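Local coordinates for hypothetical protein TM1553 (Thermotoga maritima, PDB 1VRM) that belongs to the ApbE family and, as in relatives of that family, probably transfers FMN from FAD to partner proteins, at residues N76-V81 against R151-N156; S87-A92 against V143-K148; G108-L113 against E132-H137; L123-R128 against F240-V245. One frame throughout, in Å; residues are numbered along the deposited sequence.

Interaction 1. Residues N76-V81 against R151-N156; sequences NEWVEV and RVMVKN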
loop_
_atom_site.group_PDB
_atom_site.type_symbol
_atom_site.label_atom_id
_atom_site.label_comp_id
_atom_site.label_asym_id
_atom_site.label_seq_id
_atom_site.Cartn_x
_atom_site.Cartn_y
_atom_site.Cartn_z
ATOM N N ASN A 76 8.657 -23.209 -8.558
ATOM C CA ASN A 76 8.334 -24.539 -9.078
ATOM C C ASN A 76 8.325 -25.568 -7.953
ATOM O O ASN A 76 8.871 -26.687 -8.071
ATOM C CB ASN A 76 9.278 -24.912 -10.214
ATOM C CG ASN A 76 9.274 -23.872 -11.286
ATOM O OD1 ASN A 76 8.186 -23.347 -11.617
ATOM N ND2 ASN A 76 10.427 -23.600 -11.893
ATOM N N GLU A 77 7.663 -25.176 -6.856
ATOM C CA GLU A 77 7.519 -26.030 -5.676
ATOM C C GLU A 77 6.260 -25.596 -4.949
ATOM O O GLU A 77 5.953 -24.408 -4.877
ATOM C CB GLU A 77 8.738 -25.840 -4.783
ATOM C CG GLU A 77 8.710 -26.746 -3.603
ATOM C CD GLU A 77 10.019 -26.796 -2.843
ATOM O OE1 GLU A 77 11.071 -26.285 -3.318
ATOM O OE2 GLU A 77 10.001 -27.375 -1.723
ATOM N N TRP A 78 5.494 -26.572 -4.469
ATOM C CA TRP A 78 4.311 -26.255 -3.651
ATOM C C TRP A 78 4.771 -25.988 -2.232
ATOM O O TRP A 78 5.298 -26.881 -1.536
ATOM C CB TRP A 78 3.242 -27.351 -3.711
ATOM C CG TRP A 78 2.523 -27.390 -4.988
ATOM C CD1 TRP A 78 2.787 -28.196 -6.033
ATOM C CD2 TRP A 78 1.453 -26.553 -5.386
ATOM N NE1 TRP A 78 1.938 -27.938 -7.073
ATOM C CE2 TRP A 78 1.117 -26.903 -6.708
ATOM C CE3 TRP A 78 0.767 -25.514 -4.771
ATOM C CZ2 TRP A 78 0.085 -26.299 -7.397
ATOM C CZ3 TRP A 78 -0.241 -24.894 -5.483
ATOM C CH2 TRP A 78 -0.590 -25.318 -6.755
ATOM N N VAL A 79 4.630 -24.735 -1.824
ATOM C CA VAL A 79 5.166 -24.275 -0.554
ATOM C C VAL A 79 4.065 -24.137 0.506
ATOM O O VAL A 79 3.118 -23.400 0.314
ATOM C CB VAL A 79 5.892 -22.865 -0.711
ATOM C CG1 VAL A 79 6.456 -22.373 0.607
ATOM C CG2 VAL A 79 7.022 -22.932 -1.722
ATOM N N GLU A 80 4.211 -24.868 1.609
ATOM C CA GLU A 80 3.261 -24.776 2.715
ATOM C C GLU A 80 3.447 -23.450 3.410
ATOM O O GLU A 80 4.569 -23.015 3.706
ATOM C CB GLU A 80 3.463 -25.903 3.707
ATOM C CG GLU A 80 3.049 -27.228 3.112
ATOM C CD GLU A 80 3.525 -28.445 3.926
ATOM O OE1 GLU A 80 3.764 -28.304 5.153
ATOM O OE2 GLU A 80 3.644 -29.532 3.317
ATOM N N VAL A 81 2.327 -22.779 3.614
ATOM C CA VAL A 81 2.324 -21.525 4.357
ATOM C C VAL A 81 1.231 -21.504 5.425
ATOM O O VAL A 81 0.291 -22.319 5.423
ATOM C CB VAL A 81 2.148 -20.315 3.411
ATOM C CG1 VAL A 81 3.275 -20.305 2.338
ATOM C CG2 VAL A 81 0.789 -20.317 2.754
ATOM N N ARG A 151 -1.107 -24.409 0.401
ATOM C CA ARG A 151 0.169 -24.262 -0.261
ATOM C C ARG A 151 0.021 -23.265 -1.386
ATOM O O ARG A 151 -1.058 -23.126 -1.967
ATOM C CB ARG A 151 0.688 -25.596 -0.809
ATOM C CG ARG A 151 0.848 -26.712 0.221
ATOM C CD ARG A 151 1.506 -27.969 -0.346
ATOM N NE ARG A 151 0.606 -28.578 -1.282
ATOM C CZ ARG A 151 0.806 -29.748 -1.892
ATOM N NH1 ARG A 151 1.933 -30.420 -1.702
ATOM N NH2 ARG A 151 -0.144 -30.221 -2.677
ATOM N N VAL A 152 1.143 -22.617 -1.706
ATOM C CA VAL A 152 1.255 -21.636 -2.804
ATOM C C VAL A 152 2.389 -22.110 -3.721
ATOM O O VAL A 152 3.394 -22.670 -3.245
ATOM C CB VAL A 152 1.556 -20.234 -2.247
ATOM C CG1 VAL A 152 1.877 -19.191 -3.363
ATOM C CG2 VAL A 152 0.357 -19.785 -1.455
HETATM N N MSE A 153 2.224 -21.885 -5.013
HETATM C CA MSE A 153 3.317 -22.112 -5.953
HETATM C C MSE A 153 3.407 -20.908 -6.840
HETATM O O MSE A 153 2.382 -20.372 -7.264
HETATM C CB MSE A 153 3.121 -23.379 -6.796
HETATM C CG MSE A 153 4.220 -23.451 -7.864
HETATM SE SE MSE A 153 4.301 -25.229 -8.614
HETATM C CE MSE A 153 2.657 -25.147 -9.578
ATOM N N VAL A 154 4.649 -20.526 -7.156
ATOM C CA VAL A 154 4.902 -19.471 -8.155
ATOM C C VAL A 154 5.501 -20.114 -9.397
ATOM O O VAL A 154 6.518 -20.789 -9.289
ATOM C CB VAL A 154 5.777 -18.320 -7.669
ATOM C CG1 VAL A 154 4.994 -17.444 -6.718
ATOM C CG2 VAL A 154 7.111 -18.779 -7.034
ATOM N N LYS A 155 4.805 -19.968 -10.540
ATOM C CA LYS A 155 5.319 -20.445 -11.807
ATOM C C LYS A 155 5.878 -19.315 -12.674
ATOM O O LYS A 155 5.717 -18.115 -12.389
ATOM C CB LYS A 155 4.278 -21.224 -12.587
ATOM C CG LYS A 155 3.090 -20.523 -12.928
ATOM C CD LYS A 155 2.171 -21.404 -13.795
ATOM C CE LYS A 155 1.058 -20.565 -14.388
ATOM N NZ LYS A 155 0.303 -21.312 -15.437
ATOM N N ASN A 156 6.590 -19.729 -13.731
ATOM C CA ASN A 156 7.174 -18.804 -14.695
ATOM C C ASN A 156 8.133 -17.817 -14.058
ATOM O O ASN A 156 8.413 -16.749 -14.622
ATOM C CB ASN A 156 6.085 -18.079 -15.483
ATOM C CG ASN A 156 5.361 -19.012 -16.419
ATOM O OD1 ASN A 156 6.003 -19.814 -17.093
ATOM N ND2 ASN A 156 4.048 -18.961 -16.431
HETATM O O HOH W 1 8.620 -20.376 -11.055
HETATM O O HOH W 2 7.094 -22.515 -14.121
HETATM O O HOH W 3 6.736 -22.184 -5.949
HETATM O O HOH W 4 4.397 -29.713 -0.255
#

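Interaction 2. Residues S87-A92 against V143-K148; sequences SLIKAA and VLFDDK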
loop_
_atom_site.group_PDB
_atom_site.type_symbol
_atom_site.label_atom_id
_atom_site.label_comp_id
_atom_site.label_asym_id
_atom_site.label_seq_id
_atom_site.Cartn_x
_atom_site.Cartn_y
_atom_site.Cartn_z
ATOM N N SER A 87 -3.972 -15.995 3.359
ATOM C CA SER A 87 -5.077 -15.077 3.203
ATOM C C SER A 87 -4.596 -13.749 2.584
ATOM O O SER A 87 -5.251 -13.184 1.708
ATOM C CB SER A 87 -5.727 -14.811 4.550
ATOM O OG SER A 87 -4.903 -13.985 5.339
ATOM N N LEU A 88 -3.430 -13.264 2.989
ATOM C CA LEU A 88 -2.936 -11.999 2.412
ATOM C C LEU A 88 -2.569 -12.119 0.940
ATOM O O LEU A 88 -2.892 -11.269 0.129
ATOM C CB LEU A 88 -1.755 -11.451 3.234
ATOM C CG LEU A 88 -1.177 -10.131 2.780
ATOM C CD1 LEU A 88 -2.220 -9.035 2.687
ATOM C CD2 LEU A 88 -0.093 -9.789 3.786
ATOM N N ILE A 89 -1.876 -13.185 0.607
ATOM C CA ILE A 89 -1.561 -13.416 -0.810
ATOM C C ILE A 89 -2.817 -13.584 -1.645
ATOM O O ILE A 89 -2.945 -12.948 -2.695
ATOM C CB ILE A 89 -0.563 -14.584 -0.971
ATOM C CG1 ILE A 89 0.736 -14.192 -0.272
ATOM C CG2 ILE A 89 -0.299 -14.940 -2.427
ATOM C CD1 ILE A 89 1.808 -15.282 -0.233
ATOM N N LYS A 90 -3.781 -14.360 -1.147
ATOM C CA LYS A 90 -5.091 -14.492 -1.846
ATOM C C LYS A 90 -5.749 -13.138 -2.055
ATOM O O LYS A 90 -6.236 -12.828 -3.145
ATOM C CB LYS A 90 -6.053 -15.384 -1.053
ATOM C CG LYS A 90 -6.905 -16.296 -1.922
ATOM C CD LYS A 90 -6.175 -17.560 -2.290
ATOM C CE LYS A 90 -7.108 -18.724 -2.563
ATOM N NZ LYS A 90 -7.691 -19.367 -1.346
ATOM N N ALA A 91 -5.736 -12.315 -1.013
ATOM C CA ALA A 91 -6.336 -10.982 -1.108
ATOM C C ALA A 91 -5.622 -10.105 -2.144
ATOM O O ALA A 91 -6.243 -9.414 -2.925
ATOM C CB ALA A 91 -6.380 -10.318 0.217
ATOM N N ALA A 92 -4.294 -10.162 -2.160
ATOM C CA ALA A 92 -3.529 -9.371 -3.096
ATOM C C ALA A 92 -3.843 -9.824 -4.519
ATOM O O ALA A 92 -4.041 -9.021 -5.421
ATOM C CB ALA A 92 -2.024 -9.501 -2.788
ATOM N N VAL A 143 0.571 -17.091 -9.796
ATOM C CA VAL A 143 0.518 -17.567 -8.404
ATOM C C VAL A 143 -0.621 -18.554 -8.269
ATOM O O VAL A 143 -1.794 -18.175 -8.483
ATOM C CB VAL A 143 0.271 -16.424 -7.438
ATOM C CG1 VAL A 143 0.390 -16.915 -5.965
ATOM C CG2 VAL A 143 1.266 -15.280 -7.730
ATOM N N LEU A 144 -0.282 -19.792 -7.925
ATOM C CA LEU A 144 -1.265 -20.888 -7.825
ATOM C C LEU A 144 -1.480 -21.234 -6.369
ATOM O O LEU A 144 -0.553 -21.134 -5.542
ATOM C CB LEU A 144 -0.764 -22.122 -8.556
ATOM C CG LEU A 144 -0.263 -21.878 -9.985
ATOM C CD1 LEU A 144 0.116 -23.187 -10.654
ATOM C CD2 LEU A 144 -1.288 -21.115 -10.803
ATOM N N PHE A 145 -2.721 -21.648 -6.068
ATOM C CA PHE A 145 -3.162 -21.911 -4.707
ATOM C C PHE A 145 -3.672 -23.323 -4.559
ATOM O O PHE A 145 -4.366 -23.818 -5.437
ATOM C CB PHE A 145 -4.288 -20.945 -4.360
ATOM C CG PHE A 145 -3.858 -19.517 -4.352
ATOM C CD1 PHE A 145 -3.236 -19.010 -3.252
ATOM C CD2 PHE A 145 -4.059 -18.692 -5.440
ATOM C CE1 PHE A 145 -2.802 -17.679 -3.220
ATOM C CE2 PHE A 145 -3.649 -17.349 -5.426
ATOM C CZ PHE A 145 -2.993 -16.859 -4.323
ATOM N N ASP A 146 -3.334 -23.929 -3.423
ATOM C CA ASP A 146 -3.859 -25.213 -2.976
ATOM C C ASP A 146 -4.600 -24.961 -1.649
ATOM O O ASP A 146 -4.002 -25.031 -0.571
ATOM C CB ASP A 146 -2.690 -26.169 -2.819
ATOM C CG ASP A 146 -3.077 -27.524 -2.245
ATOM O OD1 ASP A 146 -4.275 -27.755 -1.970
ATOM O OD2 ASP A 146 -2.139 -28.345 -2.095
ATOM N N ASP A 147 -5.911 -24.720 -1.739
ATOM C CA ASP A 147 -6.719 -24.514 -0.529
ATOM C C ASP A 147 -6.788 -25.752 0.380
ATOM O O ASP A 147 -6.797 -25.604 1.593
ATOM C CB ASP A 147 -8.163 -24.097 -0.853
ATOM C CG ASP A 147 -8.259 -22.799 -1.631
ATOM O OD1 ASP A 147 -7.357 -21.932 -1.556
ATOM O OD2 ASP A 147 -9.275 -22.654 -2.353
ATOM N N LYS A 148 -6.802 -26.955 -0.196
ATOM C CA LYS A 148 -6.835 -28.220 0.588
ATOM C C LYS A 148 -5.694 -28.240 1.624
ATOM O O LYS A 148 -5.915 -28.406 2.821
ATOM C CB LYS A 148 -6.693 -29.419 -0.358
ATOM C CG LYS A 148 -6.962 -30.809 0.246
ATOM C CD LYS A 148 -6.189 -31.896 -0.502
#

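Interaction 3. Residues G108-L113 against E132-H137; sequences GRLLEL and EEALKH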
loop_
_atom_site.group_PDB
_atom_site.type_symbol
_atom_site.label_atom_id
_atom_site.label_comp_id
_atom_site.label_asym_id
_atom_site.label_seq_id
_atom_site.Cartn_x
_atom_site.Cartn_y
_atom_site.Cartn_z
ATOM N N GLY A 108 7.557 -8.425 -8.472
ATOM C CA GLY A 108 8.809 -8.664 -7.823
ATOM C C GLY A 108 9.997 -8.761 -8.769
ATOM O O GLY A 108 11.041 -8.185 -8.518
ATOM N N ARG A 109 9.879 -9.542 -9.868
ATOM C CA ARG A 109 10.999 -9.665 -10.784
ATOM C C ARG A 109 11.391 -8.307 -11.395
ATOM O O ARG A 109 12.569 -8.037 -11.616
ATOM C CB ARG A 109 10.746 -10.682 -11.902
ATOM C CG ARG A 109 10.692 -12.128 -11.450
ATOM C CD ARG A 109 11.983 -12.710 -11.030
ATOM N NE ARG A 109 12.919 -12.743 -12.140
ATOM C CZ ARG A 109 13.020 -13.727 -13.059
ATOM N NH1 ARG A 109 12.228 -14.774 -13.012
ATOM N NH2 ARG A 109 13.972 -13.662 -13.998
ATOM N N LEU A 110 10.393 -7.486 -11.714
ATOM C CA LEU A 110 10.677 -6.167 -12.263
ATOM C C LEU A 110 11.319 -5.239 -11.211
ATOM O O LEU A 110 12.290 -4.541 -11.520
ATOM C CB LEU A 110 9.399 -5.528 -12.824
ATOM C CG LEU A 110 8.919 -6.075 -14.153
ATOM C CD1 LEU A 110 7.477 -5.703 -14.325
ATOM C CD2 LEU A 110 9.785 -5.527 -15.308
ATOM N N LEU A 111 10.806 -5.262 -9.992
ATOM C CA LEU A 111 11.387 -4.409 -8.904
ATOM C C LEU A 111 12.848 -4.806 -8.709
ATOM O O LEU A 111 13.717 -3.975 -8.556
ATOM C CB LEU A 111 10.598 -4.517 -7.623
ATOM C CG LEU A 111 9.205 -3.903 -7.764
ATOM C CD1 LEU A 111 8.392 -4.268 -6.569
ATOM C CD2 LEU A 111 9.272 -2.408 -7.889
ATOM N N GLU A 112 13.122 -6.099 -8.782
ATOM C CA GLU A 112 14.478 -6.601 -8.566
ATOM C C GLU A 112 15.414 -6.112 -9.713
ATOM O O GLU A 112 16.542 -5.631 -9.523
ATOM C CB GLU A 112 14.338 -8.115 -8.472
ATOM C CG GLU A 112 15.455 -8.867 -8.012
ATOM C CD GLU A 112 15.120 -10.358 -8.082
ATOM O OE1 GLU A 112 14.765 -10.850 -9.171
ATOM O OE2 GLU A 112 15.225 -11.015 -7.048
ATOM N N LEU A 113 14.889 -6.127 -10.931
ATOM C CA LEU A 113 15.626 -5.695 -12.086
ATOM C C LEU A 113 15.982 -4.228 -12.029
ATOM O O LEU A 113 17.094 -3.840 -12.321
ATOM C CB LEU A 113 14.784 -5.984 -13.319
ATOM C CG LEU A 113 15.426 -5.934 -14.696
ATOM C CD1 LEU A 113 16.372 -7.147 -14.868
ATOM C CD2 LEU A 113 14.326 -5.860 -15.762
ATOM N N GLU A 132 11.360 -6.371 -21.351
ATOM C CA GLU A 132 10.481 -7.256 -22.115
ATOM C C GLU A 132 10.604 -8.705 -21.674
ATOM O O GLU A 132 9.608 -9.372 -21.521
ATOM C CB GLU A 132 10.730 -7.171 -23.596
ATOM C CG GLU A 132 10.274 -5.863 -24.225
ATOM N N GLU A 133 11.814 -9.131 -21.350
ATOM C CA GLU A 133 11.981 -10.472 -20.846
ATOM C C GLU A 133 11.384 -10.591 -19.446
ATOM O O GLU A 133 10.717 -11.575 -19.137
ATOM C CB GLU A 133 13.454 -10.845 -20.822
ATOM C CG GLU A 133 13.729 -12.196 -20.139
ATOM C CD GLU A 133 13.131 -13.391 -20.860
ATOM O OE1 GLU A 133 12.956 -13.347 -22.095
ATOM O OE2 GLU A 133 12.777 -14.375 -20.161
ATOM N N ALA A 134 11.606 -9.620 -18.572
ATOM C CA ALA A 134 11.068 -9.712 -17.225
ATOM C C ALA A 134 9.537 -9.735 -17.183
ATOM O O ALA A 134 8.928 -10.295 -16.267
ATOM C CB ALA A 134 11.597 -8.579 -16.339
ATOM N N LEU A 135 8.886 -9.135 -18.185
ATOM C CA LEU A 135 7.400 -9.174 -18.264
ATOM C C LEU A 135 6.883 -10.597 -18.453
ATOM O O LEU A 135 5.773 -10.908 -18.020
ATOM C CB LEU A 135 6.888 -8.299 -19.415
ATOM C CG LEU A 135 6.907 -6.806 -19.120
ATOM C CD1 LEU A 135 6.525 -6.095 -20.387
ATOM C CD2 LEU A 135 5.965 -6.452 -17.967
ATOM N N LYS A 136 7.685 -11.485 -19.049
ATOM C CA LYS A 136 7.306 -12.908 -19.137
ATOM C C LYS A 136 7.293 -13.564 -17.761
ATOM O O LYS A 136 6.750 -14.655 -17.588
ATOM C CB LYS A 136 8.273 -13.694 -20.003
ATOM C CG LYS A 136 8.466 -13.130 -21.394
ATOM C CD LYS A 136 9.290 -14.064 -22.240
ATOM C CE LYS A 136 9.387 -13.598 -23.687
ATOM N NZ LYS A 136 10.226 -12.391 -23.772
ATOM N N HIS A 137 7.965 -12.924 -16.815
ATOM C CA HIS A 137 8.061 -13.402 -15.425
ATOM C C HIS A 137 7.345 -12.475 -14.474
ATOM O O HIS A 137 7.794 -12.292 -13.332
ATOM C CB HIS A 137 9.522 -13.570 -15.062
ATOM C CG HIS A 137 10.295 -14.242 -16.144
ATOM N ND1 HIS A 137 9.951 -15.494 -16.625
ATOM C CD2 HIS A 137 11.290 -13.789 -16.937
ATOM C CE1 HIS A 137 10.722 -15.776 -17.662
ATOM N NE2 HIS A 137 11.556 -14.768 -17.858
HETATM O O HOH W 5 7.593 -11.336 -10.813
#

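Interaction 4. Residues L123-R128 against F240-V245; sequences LRVPSR and FVVDGV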
loop_
_atom_site.group_PDB
_atom_site.type_symbol
_atom_site.label_atom_id
_atom_site.label_comp_id
_atom_site.label_asym_id
_atom_site.label_seq_id
_atom_site.Cartn_x
_atom_site.Cartn_y
_atom_site.Cartn_z
ATOM N N LEU A 123 20.322 0.346 -8.128
ATOM C CA LEU A 123 19.291 1.126 -8.806
ATOM C C LEU A 123 19.791 1.488 -10.205
ATOM O O LEU A 123 20.873 2.045 -10.370
ATOM C CB LEU A 123 18.927 2.390 -8.035
ATOM C CG LEU A 123 18.196 2.177 -6.714
ATOM C CD1 LEU A 123 18.299 3.469 -5.901
ATOM C CD2 LEU A 123 16.755 1.762 -6.938
ATOM N N ARG A 124 19.006 1.151 -11.222
ATOM C CA ARG A 124 19.407 1.371 -12.600
ATOM C C ARG A 124 18.208 1.343 -13.511
ATOM O O ARG A 124 17.173 0.833 -13.134
ATOM C CB ARG A 124 20.422 0.308 -13.056
ATOM C CG ARG A 124 19.869 -1.071 -13.187
ATOM C CD ARG A 124 20.938 -2.038 -13.549
ATOM N NE ARG A 124 20.333 -3.341 -13.623
ATOM C CZ ARG A 124 19.948 -3.926 -14.746
ATOM N NH1 ARG A 124 20.155 -3.384 -15.930
ATOM N NH2 ARG A 124 19.362 -5.110 -14.664
ATOM N N VAL A 125 18.379 1.882 -14.715
ATOM C CA VAL A 125 17.395 1.790 -15.769
ATOM C C VAL A 125 17.738 0.573 -16.624
ATOM O O VAL A 125 18.740 0.593 -17.347
ATOM C CB VAL A 125 17.353 3.051 -16.672
ATOM C CG1 VAL A 125 16.281 2.967 -17.697
ATOM C CG2 VAL A 125 17.210 4.350 -15.794
ATOM N N PRO A 126 16.946 -0.497 -16.523
ATOM C CA PRO A 126 17.220 -1.680 -17.319
ATOM C C PRO A 126 16.950 -1.392 -18.781
ATOM O O PRO A 126 16.187 -0.497 -19.100
ATOM C CB PRO A 126 16.211 -2.712 -16.770
ATOM C CG PRO A 126 15.758 -2.161 -15.431
ATOM C CD PRO A 126 15.733 -0.696 -15.697
ATOM N N SER A 127 17.574 -2.148 -19.688
ATOM C CA SER A 127 17.228 -1.974 -21.086
ATOM C C SER A 127 15.833 -2.441 -21.461
ATOM O O SER A 127 15.217 -3.255 -20.743
ATOM C CB SER A 127 18.248 -2.735 -21.953
ATOM O OG SER A 127 18.051 -4.152 -21.812
ATOM N N ARG A 128 15.334 -1.968 -22.598
ATOM C CA ARG A 128 14.054 -2.413 -23.118
ATOM C C ARG A 128 13.998 -3.937 -23.243
ATOM O O ARG A 128 13.006 -4.599 -22.901
ATOM C CB ARG A 128 13.774 -1.803 -24.495
ATOM C CG ARG A 128 12.377 -2.095 -24.957
ATOM C CD ARG A 128 12.070 -1.457 -26.305
ATOM N NE ARG A 128 10.784 -1.906 -26.849
ATOM N N PHE A 240 14.500 7.328 -7.778
ATOM C CA PHE A 240 15.883 7.715 -8.061
ATOM C C PHE A 240 15.860 8.527 -9.368
ATOM O O PHE A 240 14.878 8.556 -10.048
ATOM C CB PHE A 240 16.841 6.513 -8.066
ATOM C CG PHE A 240 16.650 5.560 -9.199
ATOM C CD1 PHE A 240 15.689 4.544 -9.138
ATOM C CD2 PHE A 240 17.484 5.612 -10.318
ATOM C CE1 PHE A 240 15.541 3.673 -10.192
ATOM C CE2 PHE A 240 17.332 4.752 -11.361
ATOM C CZ PHE A 240 16.406 3.748 -11.294
ATOM N N VAL A 241 16.971 9.173 -9.670
ATOM C CA VAL A 241 17.072 10.060 -10.832
ATOM C C VAL A 241 18.324 9.656 -11.581
ATOM O O VAL A 241 19.406 9.445 -10.971
ATOM C CB VAL A 241 17.182 11.521 -10.330
ATOM C CG1 VAL A 241 17.497 12.449 -11.438
ATOM C CG2 VAL A 241 15.871 11.921 -9.570
ATOM N N VAL A 242 18.165 9.543 -12.907
ATOM C CA VAL A 242 19.275 9.278 -13.807
ATOM C C VAL A 242 19.085 10.193 -14.965
ATOM O O VAL A 242 18.020 10.236 -15.551
ATOM C CB VAL A 242 19.304 7.815 -14.316
ATOM C CG1 VAL A 242 20.448 7.621 -15.348
ATOM C CG2 VAL A 242 19.468 6.883 -13.153
ATOM N N ASP A 243 20.110 11.015 -15.233
ATOM C CA ASP A 243 20.076 11.972 -16.362
ATOM C C ASP A 243 18.839 12.824 -16.398
ATOM O O ASP A 243 18.225 13.001 -17.449
ATOM C CB ASP A 243 20.247 11.255 -17.699
ATOM C CG ASP A 243 21.562 10.512 -17.794
ATOM O OD1 ASP A 243 22.559 10.971 -17.171
ATOM O OD2 ASP A 243 21.600 9.466 -18.487
ATOM N N GLY A 244 18.476 13.352 -15.233
ATOM C CA GLY A 244 17.405 14.309 -15.106
ATOM C C GLY A 244 16.016 13.719 -15.094
ATOM O O GLY A 244 15.060 14.492 -14.981
ATOM N N VAL A 245 15.916 12.380 -15.205
ATOM C CA VAL A 245 14.631 11.689 -15.261
ATOM C C VAL A 245 14.396 10.905 -13.974
ATOM O O VAL A 245 15.317 10.272 -13.438
ATOM C CB VAL A 245 14.578 10.686 -16.405
ATOM C CG1 VAL A 245 13.197 10.040 -16.465
ATOM C CG2 VAL A 245 14.876 11.384 -17.696
#

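Interaction 1. Residues N76-V81 against R151-N156
With chi1 at 173°, Met153 (a selenomethionine) sends CG away from its own N, and the bend at chi3 (71°) turns CE back toward the indole of Trp78. Met153 CB lies over the six-membered ring of Trp78, 3.8 Å from its centroid. Met153 SE stands over the five-membered ring, 4.1 Å from that centroid, a Met-aromatic contact. Met153 CE completes the cover, 3.6 Å from Trp78 CZ2. At the other end, Trp78 CB rests on one face of the Arg151 guanidinium, whose NH2 forms a salt bridge with Asp146. Without the indole, as with an alanine here, Met153 SE and CE would probably lose their aromatic partner.

The backbones pair antiparallel. Val79 N donates to Val152 O at 2.8 Å, and Val152 N donates to Val79 O at 2.9 Å. Farther along, Asn76 N makes only a weak hydrogen bond to Val154 O (3.3 Å). Here water takes over, one molecule bridging Glu77 O to Val154 N and another bridging Asn76 OD1 to Asn156 N. Edge strand 79-80 is thus held by two good backbone bonds and the selenium-aromatic contact, with water bridging much of the 76-77 end.

Interaction 2. Residues S87-A92 against V143-K148
The Phe145 ring has Lys90 on one face and Ile89 at its edge. In the lysine conformer described, one of two, Lys90 CD sits almost over the ring centre, 3.5 Å from the centroid, in a CH-pi contact. Ile89 CG2 comes in near the ring plane and lies 3.8 Å from Phe145 CE1. The same methyl touches Val143 CG1 at 4.1 Å, so one branch of Ile89 serves two residues of the strand.

Lys90 runs across the ring in the opposite direction to Phe145. Its chain bends at chi2 (84°) and again at chi4, which brings NZ past the ring to Asp147. There, in the same conformer, NZ forms a salt bridge with Asp147 OD1 at 2.6 Å, meeting the oxygen on its syn side but 34° out of the carboxylate plane. Asp147 OD1 also has a hydrogen bond with Tyr86 OH, which gives the carboxylate a second hold on the helix.

Cutting the Phe145 ring back to an alanine is likely to open a gap between helix and strand and take away the surface on which the Lys90 chain lies.

Val152 of the next strand also touches Phe145. Helix 83-98 thus packs across one face of a small three-stranded antiparallel sheet, its local axis 10.3 Å from that of edge strand 143-146 and at 133° to it, a two-layer alpha+beta packing.

Interaction 3. Residues G108-L113 against E132-H137
Apolar packing joins Leu110 and Leu113 to Ala134. Leu110 CD2 meets Ala134 CB at 3.7 Å, and Leu113 CD2 meets the same methyl at 3.9 Å. The other branch of Leu110, CD1, touches Leu135 CD2 at 4.0 Å. The small Ala134 side chain lets the backbones come close, with the CA atoms of Leu110 and Ala134 6.1 Å apart.

The flat groups are Arg109 and His137. Bends at chi2 and chi3 fold the arginine over the histidine. The two planes are only 4° apart, but it is His137 CB that lies over the guanidinium face, 3.6 Å from Arg109 NH1. Lys136 CB covers one face of the imidazole.

Hydrogen bonds fix both groups. Arg109 NH1 bonds to Gly157 O. His137 NE2 donates to Glu133 OE2 at 2.6 Å, on the anti side of that oxygen, and ND1 probably bonds to Asn156 O. Two acceptors on the two ring nitrogens hold the imidazole in place.

Water joins the backbones: one molecule bridges Arg109 N and His137 O, 2.7 Å from the latter.

The Arg109 side chain is also about 3 Å from a bound methylpentanediol, probably from the crystallisation liquor. The contact as a whole is helix-helix packing: one side of helix 108-114 lies against the C-terminal part of helix 128-135 and the residues just after it, with an alanine at the closest approach.

Interaction 4. Residues L123-R128 against F240-V245
Leu123 and Phe240 make the tight part of this contact. Leu123 CB stands over the centre of the Phe240 ring, 4.0 Å from the centroid and 8° off the ring normal, a CH-pi contact. Leu123 CD2 touches Phe240 CD1 at 3.7 Å, while Leu123 CD1 reaches back to Phe240 CB at 4.0 Å. The side chains lie alongside each other, pointing opposite ways. With chi1 at 69°, the phenylalanine holds CG between its own N and carbonyl carbon, which directs the ring at the loop. Phe240 CZ then comes within 3.5 Å of Arg124 O. Trp114 and Tyr247 also meet Phe240, so the ring is part of a larger aromatic group.

The other end is looser. Val125 CG2 is 4.5 Å from Phe240 CE2 and 4.3 Å from Val242 CG2. One is methyl to ring rim, the other methyl to methyl; both are loose. The Arg124 side chain starts away from the strand and forms a salt bridge with Glu130. Beyond Val242 the chain turns through the solvent-exposed Asp243 and Gly244.

That turn is type I', closed by reciprocal backbone bonds between Val242 and Val245. Strands 239-242 and 245-248 therefore form a 2:2 beta hairpin, with a two-residue loop. Its first strand packs by Phe240 and Val242 on the irregular loop that leads to helix 128-135, where Ser127 is the N-cap.

How the interactions relate
Interactions 1 and 2 build one unit, their centres 10 Å apart. Strand 151-154 is the middle strand of the small sheet, between the edge strands of the two contacts. A probable hydrogen bond of 2.8 Å between Met153 O and Leu144 N ties them, and Val152 CG1 packs on Val143 CG1. Interaction 3 joins interaction 1 through the probable hydrogen bond between Asn156 and His137. It touches interaction 4 where Leu113 packs on the 123-128 loop; those centres are 15 Å apart. Interactions 2 and 4 stand farthest apart, about 34 Å between centres. The bound methylpentanediol lies beside interaction 3.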